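Local structure of ORF10 (Moritella marina, 6RIW) at residues Lys337-Glu342 against Gln398-Lys403; Ile394-Pro399 against Glu410-Thr415. The protein is a polyunsaturated fatty acid synthase subunit whose ketosynthase–chain length factor didomain, the part described here, probably catalyses the condensation step of acyl chain extension. All coordinates share one frame; numbering follows the deposited sequence.

Contact 1. Residues Lys337-Glu342 against Gln398-Lys403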
# COMPACT_ATOMS: atom_id res chain seq x y z
N LYS A 337 4.47 3.00 -25.67
CA LYS A 337 3.64 4.17 -25.38
C LYS A 337 4.29 5.05 -24.33
O LYS A 337 4.40 6.27 -24.51
CB LYS A 337 2.25 3.72 -24.93
CG LYS A 337 1.13 4.67 -25.35
CD LYS A 337 0.81 5.69 -24.25
CE LYS A 337 -0.36 6.61 -24.63
NZ LYS A 337 0.04 7.88 -25.34
N GLY A 338 4.78 4.45 -23.24
CA GLY A 338 5.37 5.23 -22.16
C GLY A 338 6.72 5.84 -22.51
O GLY A 338 7.03 6.96 -22.09
N ASP A 339 7.56 5.11 -23.25
CA ASP A 339 8.85 5.66 -23.64
C ASP A 339 8.66 6.92 -24.49
O ASP A 339 9.32 7.94 -24.27
CB ASP A 339 9.69 4.62 -24.39
CG ASP A 339 10.27 3.50 -23.46
OD1 ASP A 339 9.86 3.39 -22.26
OD2 ASP A 339 11.14 2.72 -23.96
N ASN A 340 7.71 6.88 -25.43
CA ASN A 340 7.49 8.02 -26.33
C ASN A 340 6.85 9.20 -25.60
O ASN A 340 7.18 10.36 -25.88
CB ASN A 340 6.62 7.60 -27.52
CG ASN A 340 7.37 6.71 -28.50
OD1 ASN A 340 8.18 7.18 -29.28
ND2 ASN A 340 7.10 5.40 -28.44
N VAL A 341 5.92 8.93 -24.67
CA VAL A 341 5.31 10.02 -23.92
C VAL A 341 6.35 10.73 -23.06
O VAL A 341 6.38 11.97 -23.00
CB VAL A 341 4.12 9.52 -23.07
CG1 VAL A 341 3.66 10.62 -22.11
CG2 VAL A 341 2.96 9.12 -23.97
N GLU A 342 7.22 9.98 -22.37
CA GLU A 342 8.24 10.61 -21.55
C GLU A 342 9.21 11.43 -22.40
O GLU A 342 9.66 12.51 -21.98
CB GLU A 342 9.01 9.57 -20.72
CG GLU A 342 10.16 10.18 -19.89
CD GLU A 342 10.80 9.21 -18.88
OE1 GLU A 342 10.70 7.98 -19.08
OE2 GLU A 342 11.40 9.69 -17.89
N GLN A 398 19.12 0.68 -31.42
CA GLN A 398 18.45 1.60 -32.35
C GLN A 398 17.53 2.51 -31.55
O GLN A 398 16.35 2.19 -31.34
CB GLN A 398 17.69 0.83 -33.42
CG GLN A 398 18.62 0.14 -34.44
CD GLN A 398 17.93 -0.94 -35.23
OE1 GLN A 398 16.87 -1.44 -34.84
NE2 GLN A 398 18.53 -1.33 -36.36
N PRO A 399 18.03 3.66 -31.11
CA PRO A 399 17.28 4.49 -30.15
C PRO A 399 16.09 5.22 -30.76
O PRO A 399 16.10 5.63 -31.93
CB PRO A 399 18.32 5.49 -29.65
CG PRO A 399 19.65 4.94 -30.07
CD PRO A 399 19.41 4.15 -31.31
N LEU A 400 15.06 5.42 -29.94
CA LEU A 400 13.97 6.30 -30.34
C LEU A 400 14.46 7.74 -30.42
O LEU A 400 15.54 8.08 -29.94
CB LEU A 400 12.80 6.21 -29.35
CG LEU A 400 12.15 4.87 -29.02
CD1 LEU A 400 11.42 4.99 -27.69
CD2 LEU A 400 11.20 4.44 -30.10
N GLN A 401 13.65 8.59 -31.05
CA GLN A 401 13.81 10.03 -30.92
C GLN A 401 12.50 10.62 -30.44
O GLN A 401 11.44 10.01 -30.58
CB GLN A 401 14.23 10.68 -32.25
CG GLN A 401 13.05 11.01 -33.12
CD GLN A 401 13.45 11.40 -34.53
OE1 GLN A 401 14.62 11.67 -34.80
NE2 GLN A 401 12.48 11.43 -35.44
N SER A 402 12.58 11.81 -29.82
CA SER A 402 11.36 12.45 -29.34
C SER A 402 10.48 12.86 -30.52
O SER A 402 10.88 12.78 -31.69
CB SER A 402 11.66 13.66 -28.45
OG SER A 402 12.59 14.56 -29.05
N LYS A 403 9.26 13.31 -30.21
CA LYS A 403 8.28 13.61 -31.25
C LYS A 403 8.86 14.50 -32.35
O LYS A 403 8.69 14.21 -33.54
CB LYS A 403 7.04 14.26 -30.64
CG LYS A 403 5.87 14.41 -31.61
CD LYS A 403 4.66 15.08 -30.94
CE LYS A 403 3.68 15.63 -31.99
NZ LYS A 403 2.37 14.89 -32.03
O HOH W 1 9.09 9.61 -29.86

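Contact 2. Residues Ile394-Pro399 against Glu410-Thr415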
# COMPACT_ATOMS: atom_id res chain seq x y z
N ILE A 394 21.91 -0.42 -21.15
CA ILE A 394 22.29 -1.60 -21.91
C ILE A 394 21.19 -1.97 -22.91
O ILE A 394 20.04 -1.53 -22.80
CB ILE A 394 22.61 -2.79 -20.98
CG1 ILE A 394 21.35 -3.31 -20.30
CG2 ILE A 394 23.66 -2.38 -19.96
CD1 ILE A 394 21.54 -4.65 -19.63
N ASN A 395 21.57 -2.78 -23.91
CA ASN A 395 20.67 -3.34 -24.93
C ASN A 395 20.05 -2.29 -25.83
O ASN A 395 19.03 -2.54 -26.48
CB ASN A 395 19.56 -4.20 -24.31
CG ASN A 395 20.10 -5.37 -23.53
OD1 ASN A 395 19.58 -5.72 -22.46
ND2 ASN A 395 21.16 -5.99 -24.04
N LEU A 396 20.65 -1.11 -25.89
CA LEU A 396 20.11 0.00 -26.65
C LEU A 396 20.92 0.09 -27.95
O LEU A 396 22.06 0.55 -27.95
CB LEU A 396 20.20 1.28 -25.83
CG LEU A 396 19.78 2.60 -26.46
CD1 LEU A 396 18.30 2.59 -26.73
CD2 LEU A 396 20.17 3.74 -25.54
N LYS A 397 20.33 -0.38 -29.05
CA LYS A 397 21.01 -0.44 -30.35
C LYS A 397 20.45 0.52 -31.38
O LYS A 397 21.21 1.11 -32.15
CB LYS A 397 20.92 -1.87 -30.92
CG LYS A 397 21.16 -3.00 -29.93
CD LYS A 397 22.59 -3.00 -29.45
CE LYS A 397 22.96 -4.36 -28.85
NZ LYS A 397 24.37 -4.32 -28.31
N GLN A 398 19.12 0.68 -31.42
CA GLN A 398 18.45 1.60 -32.35
C GLN A 398 17.53 2.51 -31.55
O GLN A 398 16.35 2.19 -31.34
CB GLN A 398 17.69 0.83 -33.42
CG GLN A 398 18.62 0.14 -34.44
CD GLN A 398 17.93 -0.94 -35.23
OE1 GLN A 398 16.87 -1.44 -34.84
NE2 GLN A 398 18.53 -1.33 -36.36
N PRO A 399 18.03 3.66 -31.11
CA PRO A 399 17.28 4.49 -30.15
C PRO A 399 16.09 5.22 -30.76
O PRO A 399 16.10 5.63 -31.93
CB PRO A 399 18.32 5.49 -29.65
CG PRO A 399 19.65 4.94 -30.07
CD PRO A 399 19.41 4.15 -31.31
N GLU A 410 21.91 10.52 -29.60
CA GLU A 410 23.07 11.32 -29.21
C GLU A 410 23.03 11.71 -27.74
O GLU A 410 24.08 12.01 -27.15
CB GLU A 410 23.17 12.57 -30.09
CG GLU A 410 24.34 13.49 -29.72
CD GLU A 410 24.96 14.20 -30.91
OE1 GLU A 410 26.17 13.97 -31.17
OE2 GLU A 410 24.25 14.98 -31.57
N GLN A 411 21.85 11.72 -27.12
CA GLN A 411 21.74 12.03 -25.70
C GLN A 411 21.65 10.79 -24.82
O GLN A 411 21.40 10.92 -23.62
CB GLN A 411 20.51 12.91 -25.44
CG GLN A 411 20.69 14.36 -25.81
CD GLN A 411 20.60 14.58 -27.32
OE1 GLN A 411 19.70 14.06 -27.99
NE2 GLN A 411 21.54 15.35 -27.86
N MET A 412 21.85 9.59 -25.37
CA MET A 412 21.67 8.35 -24.61
C MET A 412 22.95 7.53 -24.56
O MET A 412 23.20 6.71 -25.47
CB MET A 412 20.52 7.53 -25.20
CG MET A 412 19.27 8.35 -25.50
SD MET A 412 18.03 7.36 -26.34
CE MET A 412 16.75 8.58 -26.66
N PRO A 413 23.76 7.67 -23.52
CA PRO A 413 25.00 6.88 -23.43
C PRO A 413 24.74 5.38 -23.45
O PRO A 413 23.87 4.87 -22.73
CB PRO A 413 25.59 7.32 -22.08
CG PRO A 413 24.93 8.60 -21.75
CD PRO A 413 23.57 8.57 -22.37
N THR A 414 25.49 4.69 -24.30
CA THR A 414 25.48 3.23 -24.41
C THR A 414 26.82 2.64 -23.99
O THR A 414 27.05 1.44 -24.15
CB THR A 414 25.12 2.82 -25.83
OG1 THR A 414 26.13 3.30 -26.73
CG2 THR A 414 23.77 3.43 -26.22
N THR A 415 27.71 3.47 -23.46
CA THR A 415 28.91 3.06 -22.76
C THR A 415 29.08 4.00 -21.58
O THR A 415 28.39 5.01 -21.46
CB THR A 415 30.14 3.13 -23.68
OG1 THR A 415 31.26 2.51 -23.04
CG2 THR A 415 30.47 4.58 -24.00

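Contact 1. Residues Lys337-Glu342 against Gln398-Lys403
L400 reaches from an extended loop against the first turns of helix 336-350 and supplies the largest share of the 134 Å² buried here, 60 Å². Its two methyl branches have separate targets on that helix. CD1 lies 3.7 Å from CB of D339, while CD2 comes to 4.2 Å from OD1 of N340, a much looser approach. The leucine thus rests on the aliphatic root of the aspartate and not on its carboxylate. That carboxylate is turned elsewhere, OD2 accepting from the N-H of F250 and OD1 from that of G334; F250 also pairs with L400 through the backbone, so F250 is bonded both to the aspartate and to the loop that presents the leucine.

N340 meets the leucine side chain almost perpendicularly, its amide group coming round to the branch that D339 does not touch. With CG beside the backbone N (chi1 -72°), the amide folds back along the helix, and ND2 donates to the carbonyl of P336. This leaves OD1 facing the loop, where it accepts a hydrogen bond from a water at 2.7 Å. The same water donates to the carbonyl O of Q401, at a short 2.5 Å. A single bridge therefore ties the helix side chain to the loop backbone beside the apolar patch.

The helix directly follows the HATGT sequence motif of ketosynthases, which begins at H331 and includes G334, and the loop follows it for about two turns, L400 also packing on L343 and S402 OG bonding to OE1 of E347. Chemically, direct contact between the two segments is mainly van der Waals, with water carrying the polar link. The N-H groups of F250 and G334 satisfy both carboxylate oxygens of the buried D339 and fix the rotation of the group.

Contact 2. Residues Ile394-Pro399 against Glu410-Thr415
The CD2 methyl of L396 pushes between two side chains of the facing segment and makes the dense part of this contact. It sits 3.8 Å from CB of M412 and 3.7 Å from CG2 of T414, so it touches the root of one residue and the methyl of the other. L396 lies nearly at right angles to both. Its CG points away from the backbone N (chi1 176°), which carries the forked end toward the facing segment. The threonine methyl also lies alongside the rest of the leucine, 4.1 Å from its CG, and it approaches the leucine's own carbonyl O at 3.8 Å. F250 adds to the packing round L396 from outside the two segments.

Both segments belong to the long excursion that leaves short strand 389-390 and returns as strand 417-418, its antiparallel partner, in the ketosynthase domain. They meet as two limbs of this irregular loop, joined by side chains. The nearby backbone pairing of P413 with T393 brings the limbs together at one end. Farther along, OD2 of D251 accepts from the N-H groups of both K397 and Q398 and so holds the backbone leading to P399.

Toward P399 the packing thins. M412 is extended beyond CG (chi2 174°), and this lets its sulfur travel to the proline ring, where SD meets CB at 3.8 Å. This is one apolar touch by a partly exposed ring, in contrast to the several atoms gathered round L396. T414 marks another solvent-facing border: its methyl is engaged with the leucine, yet the residue as a whole is exposed, whereas L396 and M412 are buried.

In the fold
The two contacts lie with their centres about 13 Å apart, on the same side of the chain's centre and within the N-terminal ketosynthase domain. Helix 336-350 comes first along the chain; the other three segments follow in the loop between strands 389-390 and 417-418. Contact 2 joins that loop to itself, and contact 1 lays its middle on the helix. They share Q398 and P399 and touch where M412 CE packs 3.5 Å from L400 O. The region 250-253 borders both, with F250 next to L396 and L400. A long irregular excursion is thereby held to itself and to helix 336-350 of the same domain, away from the magnesium site.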